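Long-range contact in serine-rich secreted cell wall anchored (LPXTG-motif ) protein (PDB 5NXK), which probably acts as a cell-surface adhesin through which this gut bacterium attaches to its host, its binding region folded as a beta-solenoid: residues A[62-76]-A[89-103]. Sequence-based numbering, arbitrary orientation.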
ATOM      1  N   ILE A  62      -6.111   8.464 -10.926  1.00 23.46           N
ATOM      2  CA  ILE A  62      -6.256   9.387  -9.818  1.00 29.85           C
ATOM      3  C   ILE A  62      -7.701   9.448  -9.338  1.00 32.70           C
ATOM      4  O   ILE A  62      -8.578   9.868 -10.075  1.00 31.37           O
ATOM      5  CB  ILE A  62      -5.814  10.803 -10.203  1.00 31.92           C
ATOM      6  CG1 ILE A  62      -4.423  10.775 -10.854  1.00 36.53           C
ATOM      7  CG2 ILE A  62      -5.894  11.733  -8.987  1.00 30.13           C
ATOM      8  CD1 ILE A  62      -3.906  12.133 -11.264  1.00 36.78           C
ATOM      9  N   LEU A  63      -7.930   9.031  -8.098  1.00 28.92           N
ATOM     10  CA  LEU A  63      -9.232   9.152  -7.445  1.00 26.64           C
ATOM     11  C   LEU A  63      -9.264  10.548  -6.849  1.00 27.16           C
ATOM     12  O   LEU A  63      -8.366  10.921  -6.091  1.00 27.49           O
ATOM     13  CB  LEU A  63      -9.411   8.085  -6.362  1.00 29.14           C
ATOM     14  CG  LEU A  63      -9.099   6.636  -6.777  1.00 31.21           C
ATOM     15  CD1 LEU A  63      -9.383   5.651  -5.638  1.00 32.27           C
ATOM     16  CD2 LEU A  63      -9.853   6.234  -8.038  1.00 29.99           C
ATOM     17  N   ASN A  64     -10.256  11.349  -7.215  1.00 27.77           N
ATOM     18  CA  ASN A  64     -10.221  12.752  -6.822  1.00 27.52           C
ATOM     19  C   ASN A  64     -11.596  13.384  -6.598  1.00 32.24           C
ATOM     20  O   ASN A  64     -11.821  14.527  -6.997  1.00 32.62           O
ATOM     21  CB  ASN A  64      -9.436  13.545  -7.876  1.00 29.74           C
ATOM     22  CG  ASN A  64      -8.746  14.772  -7.299  1.00 38.14           C
ATOM     23  OD1 ASN A  64      -8.858  15.071  -6.108  1.00 36.70           O
ATOM     24  ND2 ASN A  64      -7.999  15.474  -8.143  1.00 44.58           N
ATOM     25  N   ASN A  65     -12.511  12.647  -5.969  1.00 29.95           N
ATOM     26  CA  ASN A  65     -13.798  13.231  -5.589  1.00 29.83           C
ATOM     27  C   ASN A  65     -13.574  14.434  -4.693  1.00 32.04           C
ATOM     28  O   ASN A  65     -12.708  14.420  -3.814  1.00 30.31           O
ATOM     29  CB  ASN A  65     -14.686  12.198  -4.895  1.00 24.67           C
ATOM     30  CG  ASN A  65     -15.397  11.299  -5.882  1.00 28.98           C
ATOM     31  OD1 ASN A  65     -15.613  11.685  -7.028  1.00 32.66           O
ATOM     32  ND2 ASN A  65     -15.774  10.103  -5.446  1.00 27.44           N
ATOM     33  N   ARG A  66     -14.373  15.474  -4.899  1.00 32.44           N
ATOM     34  CA  ARG A  66     -14.204  16.691  -4.122  1.00 39.27           C
ATOM     35  C   ARG A  66     -15.106  16.657  -2.895  1.00 38.02           C
ATOM     36  O   ARG A  66     -14.785  17.251  -1.857  1.00 33.92           O
ATOM     37  CB  ARG A  66     -14.483  17.911  -5.002  1.00 55.46           C
ATOM     38  CG  ARG A  66     -14.180  19.259  -4.370  1.00 74.10           C
ATOM     39  CD  ARG A  66     -14.962  20.355  -5.037  1.00 86.58           C
ATOM     40  NE  ARG A  66     -15.407  21.391  -4.096  1.00 92.65           N
ATOM     41  CZ  ARG A  66     -16.475  21.307  -3.305  1.00 96.30           C
ATOM     42  NH1 ARG A  66     -17.166  20.187  -3.281  1.00 98.57           N
ATOM     43  NH2 ARG A  66     -16.774  22.294  -2.457  1.00 94.40           N
ATOM     44  N   GLY A  67     -16.217  15.933  -3.018  1.00 32.97           N
ATOM     45  CA  GLY A  67     -17.189  15.805  -1.952  1.00 40.15           C
ATOM     46  C   GLY A  67     -16.795  14.779  -0.901  1.00 49.34           C
ATOM     47  O   GLY A  67     -16.442  13.646  -1.224  1.00 55.90           O
ATOM     48  N   GLY A  68     -16.898  15.177   0.363  1.00 51.82           N
ATOM     49  CA  GLY A  68     -16.624  14.312   1.499  1.00 45.43           C
ATOM     50  C   GLY A  68     -17.432  13.029   1.616  1.00 43.94           C
ATOM     51  O   GLY A  68     -16.974  12.064   2.224  1.00 43.28           O
ATOM     52  N   SER A  69     -18.640  12.999   1.068  1.00 36.29           N
ATOM     53  CA  SER A  69     -19.467  11.812   1.272  1.00 40.51           C
ATOM     54  C   SER A  69     -19.484  10.833   0.095  1.00 38.10           C
ATOM     55  O   SER A  69     -20.103   9.776   0.175  1.00 40.68           O
ATOM     56  CB  SER A  69     -20.894  12.248   1.602  1.00 50.91           C
ATOM     57  OG  SER A  69     -21.456  12.957   0.511  1.00 58.88           O
ATOM     58  N   ALA A  70     -18.808  11.180  -0.993  1.00 33.75           N
ATOM     59  CA  ALA A  70     -18.691  10.264  -2.123  1.00 34.00           C
ATOM     60  C   ALA A  70     -17.653   9.192  -1.805  1.00 32.02           C
ATOM     61  O   ALA A  70     -16.608   9.492  -1.221  1.00 31.88           O
ATOM     62  CB  ALA A  70     -18.324  11.014  -3.392  1.00 35.75           C
ATOM     63  N   LYS A  71     -17.939   7.957  -2.201  1.00 32.52           N
ATOM     64  CA  LYS A  71     -17.053   6.821  -1.947  1.00 35.22           C
ATOM     65  C   LYS A  71     -16.648   6.126  -3.245  1.00 34.31           C
ATOM     66  O   LYS A  71     -17.506   5.759  -4.047  1.00 30.74           O
ATOM     67  CB  LYS A  71     -17.756   5.831  -1.015  1.00 38.86           C
ATOM     68  CG  LYS A  71     -17.103   4.466  -0.872  1.00 48.79           C
ATOM     69  CD  LYS A  71     -17.839   3.660   0.203  1.00 52.71           C
ATOM     70  CE  LYS A  71     -17.452   2.189   0.199  1.00 54.19           C
ATOM     71  NZ  LYS A  71     -15.991   1.982   0.299  1.00 57.66           N
ATOM     72  N   ILE A  72     -15.344   5.936  -3.454  1.00 29.86           N
ATOM     73  CA  ILE A  72     -14.892   5.138  -4.603  1.00 25.27           C
ATOM     74  C   ILE A  72     -14.305   3.816  -4.169  1.00 32.80           C
ATOM     75  O   ILE A  72     -13.374   3.774  -3.366  1.00 29.73           O
ATOM     76  CB  ILE A  72     -13.835   5.866  -5.458  1.00 29.05           C
ATOM     77  CG1 ILE A  72     -14.454   7.037  -6.217  1.00 29.00           C
ATOM     78  CG2 ILE A  72     -13.221   4.920  -6.493  1.00 31.82           C
ATOM     79  CD1 ILE A  72     -13.410   7.992  -6.758  1.00 27.86           C
ATOM     80  N   ASP A  73     -14.861   2.742  -4.702  1.00 28.32           N
ATOM     81  CA  ASP A  73     -14.320   1.414  -4.502  1.00 30.55           C
ATOM     82  C   ASP A  73     -13.760   0.937  -5.849  1.00 31.00           C
ATOM     83  O   ASP A  73     -14.512   0.790  -6.813  1.00 32.86           O
ATOM     84  CB  ASP A  73     -15.400   0.473  -3.974  1.00 38.61           C
ATOM     85  CG  ASP A  73     -14.822  -0.709  -3.220  1.00 62.65           C
ATOM     86  OD1 ASP A  73     -14.261  -1.620  -3.871  1.00 74.92           O
ATOM     87  OD2 ASP A  73     -14.933  -0.729  -1.973  1.00 63.85           O
ATOM     88  N   LEU A  74     -12.439   0.781  -5.936  1.00 27.43           N
ATOM     89  CA  LEU A  74     -11.772   0.371  -7.180  1.00 25.45           C
ATOM     90  C   LEU A  74     -11.112  -0.977  -6.983  1.00 32.13           C
ATOM     91  O   LEU A  74     -10.273  -1.122  -6.102  1.00 29.17           O
ATOM     92  CB  LEU A  74     -10.726   1.404  -7.609  1.00 28.90           C
ATOM     93  CG  LEU A  74      -9.830   1.029  -8.798  1.00 30.58           C
ATOM     94  CD1 LEU A  74     -10.643   0.827 -10.080  1.00 29.47           C
ATOM     95  CD2 LEU A  74      -8.765   2.090  -9.008  1.00 31.76           C
ATOM     96  N   THR A  75     -11.502  -1.967  -7.775  1.00 31.21           N
ATOM     97  CA  THR A  75     -10.879  -3.285  -7.732  1.00 29.81           C
ATOM     98  C   THR A  75     -10.146  -3.585  -9.044  1.00 33.89           C
ATOM     99  O   THR A  75     -10.694  -3.364 -10.119  1.00 30.67           O
ATOM    100  CB  THR A  75     -11.948  -4.365  -7.442  1.00 31.90           C
ATOM    101  OG1 THR A  75     -12.504  -4.132  -6.141  1.00 35.74           O
ATOM    102  CG2 THR A  75     -11.363  -5.743  -7.459  1.00 29.19           C
ATOM    103  N   ILE A  76      -8.899  -4.046  -8.956  1.00 28.96           N
ATOM    104  CA  ILE A  76      -8.166  -4.521 -10.123  1.00 23.95           C
ATOM    105  C   ILE A  76      -7.785  -5.983  -9.904  1.00 29.14           C
ATOM    106  O   ILE A  76      -7.217  -6.325  -8.856  1.00 31.06           O
ATOM    107  CB  ILE A  76      -6.907  -3.681 -10.393  1.00 27.18           C
ATOM    108  CG1 ILE A  76      -7.284  -2.199 -10.547  1.00 29.26           C
ATOM    109  CG2 ILE A  76      -6.184  -4.195 -11.627  1.00 28.07           C
ATOM    110  CD1 ILE A  76      -6.112  -1.278 -10.856  1.00 34.63           C
ATOM    111  N   PHE A  89       0.473   3.962  -8.962  1.00 21.89           N
ATOM    112  CA  PHE A  89      -0.425   3.583 -10.039  1.00 25.13           C
ATOM    113  C   PHE A  89      -1.792   4.125  -9.733  1.00 27.76           C
ATOM    114  O   PHE A  89      -2.451   4.697 -10.604  1.00 29.66           O
ATOM    115  CB  PHE A  89      -0.513   2.068 -10.235  1.00 28.45           C
ATOM    116  CG  PHE A  89      -1.354   1.678 -11.427  1.00 30.80           C
ATOM    117  CD1 PHE A  89      -0.818   1.722 -12.718  1.00 34.90           C
ATOM    118  CD2 PHE A  89      -2.677   1.295 -11.270  1.00 25.66           C
ATOM    119  CE1 PHE A  89      -1.599   1.384 -13.830  1.00 35.41           C
ATOM    120  CE2 PHE A  89      -3.460   0.953 -12.375  1.00 28.63           C
ATOM    121  CZ  PHE A  89      -2.923   0.997 -13.654  1.00 33.41           C
ATOM    122  N   VAL A  90      -2.231   3.916  -8.494  1.00 28.16           N
ATOM    123  CA  VAL A  90      -3.420   4.598  -7.998  1.00 28.12           C
ATOM    124  C   VAL A  90      -3.047   5.649  -6.959  1.00 31.95           C
ATOM    125  O   VAL A  90      -2.275   5.403  -6.009  1.00 29.03           O
ATOM    126  CB  VAL A  90      -4.450   3.651  -7.373  1.00 27.22           C
ATOM    127  CG1 VAL A  90      -5.747   4.424  -7.111  1.00 24.27           C
ATOM    128  CG2 VAL A  90      -4.717   2.472  -8.298  1.00 26.73           C
ATOM    129  N   ASN A  91      -3.617   6.827  -7.177  1.00 28.65           N
ATOM    130  CA  ASN A  91      -3.451   7.985  -6.324  1.00 27.72           C
ATOM    131  C   ASN A  91      -4.804   8.240  -5.694  1.00 24.83           C
ATOM    132  O   ASN A  91      -5.722   8.697  -6.357  1.00 25.30           O
ATOM    133  CB  ASN A  91      -2.967   9.192  -7.142  1.00 28.06           C
ATOM    134  CG  ASN A  91      -2.952  10.491  -6.347  1.00 31.25           C
ATOM    135  OD1 ASN A  91      -3.460  10.564  -5.229  1.00 32.28           O
ATOM    136  ND2 ASN A  91      -2.361  11.533  -6.935  1.00 32.59           N
ATOM    137  N   MET A  92      -4.901   7.942  -4.405  1.00 23.22           N
ATOM    138  CA  MET A  92      -6.144   7.976  -3.647  1.00 31.75           C
ATOM    139  C   MET A  92      -6.301   9.373  -3.085  1.00 31.37           C
ATOM    140  O   MET A  92      -5.996   9.622  -1.917  1.00 27.69           O
ATOM    141  CB  MET A  92      -6.094   6.923  -2.532  1.00 27.27           C
ATOM    142  CG  MET A  92      -5.888   5.506  -3.083  1.00 31.40           C
ATOM    143  SD  MET A  92      -5.599   4.223  -1.819  1.00 34.09           S
ATOM    144  CE  MET A  92      -7.255   4.068  -1.175  1.00 19.30           C
ATOM    145  N   SER A  93      -6.749  10.292  -3.933  1.00 28.83           N
ATOM    146  CA  SER A  93      -6.783  11.702  -3.568  1.00 28.56           C
ATOM    147  C   SER A  93      -8.189  12.276  -3.365  1.00 29.27           C
ATOM    148  O   SER A  93      -8.362  13.491  -3.392  1.00 28.07           O
ATOM    149  CB  SER A  93      -6.051  12.524  -4.640  1.00 30.33           C
ATOM    150  OG  SER A  93      -4.652  12.544  -4.406  1.00 33.43           O
ATOM    151  N   SER A  94      -9.195  11.431  -3.165  1.00 23.48           N
ATOM    152  CA  SER A  94     -10.523  11.972  -2.850  1.00 26.95           C
ATOM    153  C   SER A  94     -10.542  12.624  -1.487  1.00 30.75           C
ATOM    154  O   SER A  94      -9.759  12.267  -0.608  1.00 23.40           O
ATOM    155  CB  SER A  94     -11.594  10.889  -2.893  1.00 25.09           C
ATOM    156  OG  SER A  94     -11.612  10.256  -4.160  1.00 29.53           O
ATOM    157  N   ASN A  95     -11.438  13.586  -1.302  1.00 29.98           N
ATOM    158  CA  ASN A  95     -11.636  14.147   0.024  1.00 26.66           C
ATOM    159  C   ASN A  95     -12.358  13.156   0.942  1.00 22.45           C
ATOM    160  O   ASN A  95     -12.189  13.202   2.160  1.00 29.98           O
ATOM    161  CB  ASN A  95     -12.352  15.493  -0.071  1.00 29.30           C
ATOM    162  CG  ASN A  95     -11.392  16.620  -0.447  1.00 38.68           C
ATOM    163  OD1 ASN A  95     -10.209  16.589  -0.081  1.00 37.75           O
ATOM    164  ND2 ASN A  95     -11.884  17.602  -1.201  1.00 34.52           N
ATOM    165  N   GLY A  96     -13.138  12.255   0.359  1.00 21.03           N
ATOM    166  CA  GLY A  96     -13.855  11.255   1.130  1.00 24.52           C
ATOM    167  C   GLY A  96     -13.179   9.891   1.088  1.00 29.43           C
ATOM    168  O   GLY A  96     -11.949   9.794   1.019  1.00 30.97           O
ATOM    169  N   VAL A  97     -13.987   8.836   1.109  1.00 22.80           N
ATOM    170  CA  VAL A  97     -13.489   7.465   1.200  1.00 28.19           C
ATOM    171  C   VAL A  97     -13.048   6.895  -0.159  1.00 27.28           C
ATOM    172  O   VAL A  97     -13.824   6.901  -1.126  1.00 31.20           O
ATOM    173  CB  VAL A  97     -14.573   6.532   1.809  1.00 25.67           C
ATOM    174  CG1 VAL A  97     -14.112   5.074   1.791  1.00 28.23           C
ATOM    175  CG2 VAL A  97     -14.920   6.976   3.232  1.00 25.43           C
ATOM    176  N   ASP A  98     -11.803   6.406  -0.208  1.00 22.41           N
ATOM    177  CA  ASP A  98     -11.272   5.633  -1.336  1.00 21.74           C
ATOM    178  C   ASP A  98     -10.834   4.273  -0.818  1.00 25.72           C
ATOM    179  O   ASP A  98     -10.106   4.186   0.177  1.00 23.73           O
ATOM    180  CB  ASP A  98     -10.049   6.290  -1.980  1.00 22.23           C
ATOM    181  CG  ASP A  98     -10.361   7.596  -2.661  1.00 26.26           C
ATOM    182  OD1 ASP A  98     -11.422   7.705  -3.305  1.00 30.24           O
ATOM    183  OD2 ASP A  98      -9.524   8.512  -2.542  1.00 27.94           O
ATOM    184  N   THR A  99     -11.250   3.227  -1.507  1.00 25.14           N
ATOM    185  CA  THR A  99     -10.830   1.874  -1.200  1.00 30.03           C
ATOM    186  C   THR A  99     -10.312   1.240  -2.485  1.00 31.10           C
ATOM    187  O   THR A  99     -10.997   1.276  -3.498  1.00 29.67           O
ATOM    188  CB  THR A  99     -11.989   1.061  -0.613  1.00 27.57           C
ATOM    189  OG1 THR A  99     -12.418   1.684   0.610  1.00 31.21           O
ATOM    190  CG2 THR A  99     -11.554  -0.374  -0.328  1.00 30.94           C
ATOM    191  N   VAL A 100      -9.088   0.709  -2.442  1.00 24.92           N
ATOM    192  CA  VAL A 100      -8.470   0.053  -3.587  1.00 19.06           C
ATOM    193  C   VAL A 100      -8.206  -1.407  -3.221  1.00 25.28           C
ATOM    194  O   VAL A 100      -7.691  -1.728  -2.128  1.00 23.74           O
ATOM    195  CB  VAL A 100      -7.141   0.735  -4.005  1.00 23.25           C
ATOM    196  CG1 VAL A 100      -6.451  -0.061  -5.109  1.00 21.04           C
ATOM    197  CG2 VAL A 100      -7.381   2.196  -4.435  1.00 23.28           C
ATOM    198  N   THR A 101      -8.572  -2.302  -4.122  1.00 26.39           N
ATOM    199  CA  THR A 101      -8.348  -3.719  -3.921  1.00 29.66           C
ATOM    200  C   THR A 101      -7.546  -4.277  -5.080  1.00 26.58           C
ATOM    201  O   THR A 101      -7.937  -4.130  -6.237  1.00 28.27           O
ATOM    202  CB  THR A 101      -9.683  -4.473  -3.789  1.00 28.14           C
ATOM    203  OG1 THR A 101     -10.366  -3.991  -2.635  1.00 31.00           O
ATOM    204  CG2 THR A 101      -9.459  -5.982  -3.648  1.00 26.32           C
ATOM    205  N   TYR A 102      -6.406  -4.884  -4.766  1.00 22.90           N
ATOM    206  CA  TYR A 102      -5.609  -5.606  -5.751  1.00 25.66           C
ATOM    207  C   TYR A 102      -5.803  -7.091  -5.522  1.00 23.82           C
ATOM    208  O   TYR A 102      -5.488  -7.596  -4.449  1.00 28.05           O
ATOM    209  CB  TYR A 102      -4.120  -5.281  -5.631  1.00 24.35           C
ATOM    210  CG  TYR A 102      -3.653  -3.957  -6.199  1.00 27.02           C
ATOM    211  CD1 TYR A 102      -4.524  -3.088  -6.849  1.00 25.56           C
ATOM    212  CD2 TYR A 102      -2.318  -3.579  -6.075  1.00 26.23           C
ATOM    213  CE1 TYR A 102      -4.064  -1.874  -7.378  1.00 22.11           C
ATOM    214  CE2 TYR A 102      -1.856  -2.383  -6.586  1.00 31.42           C
ATOM    215  CZ  TYR A 102      -2.735  -1.535  -7.236  1.00 28.75           C
ATOM    216  OH  TYR A 102      -2.254  -0.347  -7.730  1.00 28.82           O
ATOM    217  N   LYS A 103      -6.318  -7.799  -6.514  1.00 23.72           N
ATOM    218  CA  LYS A 103      -6.474  -9.237  -6.383  1.00 22.26           C
ATOM    219  C   LYS A 103      -5.701  -9.961  -7.489  1.00 30.39           C
ATOM    220  O   LYS A 103      -5.901  -9.679  -8.672  1.00 28.33           O
ATOM    221  CB  LYS A 103      -7.946  -9.616  -6.404  1.00 26.23           C
ATOM    222  CG  LYS A 103      -8.190 -11.121  -6.407  1.00 38.23           C
ATOM    223  CD  LYS A 103      -9.689 -11.432  -6.434  1.00 42.49           C
ATOM    224  CE  LYS A 103      -9.966 -12.942  -6.383  1.00 52.68           C
ATOM    225  NZ  LYS A 103     -11.416 -13.205  -6.092  1.00 58.72           N
TER
HETATM  226  O   HOH W   1     -14.255   9.077  -3.080  1.00 30.50           O
HETATM  227  O   HOH W   2     -14.799  11.849  -1.781  1.00 42.26           O
HETATM  228  O   HOH W   3     -16.855   9.253   1.528  1.00 36.97           O
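Two successive coils of a beta-solenoid stack here, strand 71-76 against strand 97-102 on one wall and Ile-62 and Leu-63 against Asn-91 and Met-92 on another. The long strands run parallel, 11° apart, with Ile-72, Leu-74 and Ile-76 each donating N-H to the neighbouring coil and accepting a bond from it at O; Leu-74 N to Thr-99 O, at 2.9 Å, is nearly straight. Inside, Leu-74 CD2 meets Val-90 CG2 tip to tip at 4.1 Å, and Ile-76 CD1 touches Phe-89 CE2 (3.8 Å) and Tyr-102 CE1. On the outer face Thr-75 is in register with Thr-101, its OG1 3.7 Å from Thr-101 CB, a like-on-like stack as in the ladders of pectate lyase-like folds. Asp-98, buried near the start of strand 97-102, holds the turn before it: chi1 of -66° swings the carboxylate back to Ser-94, where syn lone pairs serve Ser-94 N (OD2) and Ser-94 OG (OD1, 2.7 Å). Lys-122 of the following coil forms a salt bridge to OD2. Ser-94 OG also accepts Asn-65 N at 3.1 Å, tying the turn to the preceding coil. Farther out, Asn-95 ND2 reaches Arg-66 O with that oxygen in its amide plane (3.0 Å), while water 3 joins Val-97 N to Gly-68 O and Ala-70 O.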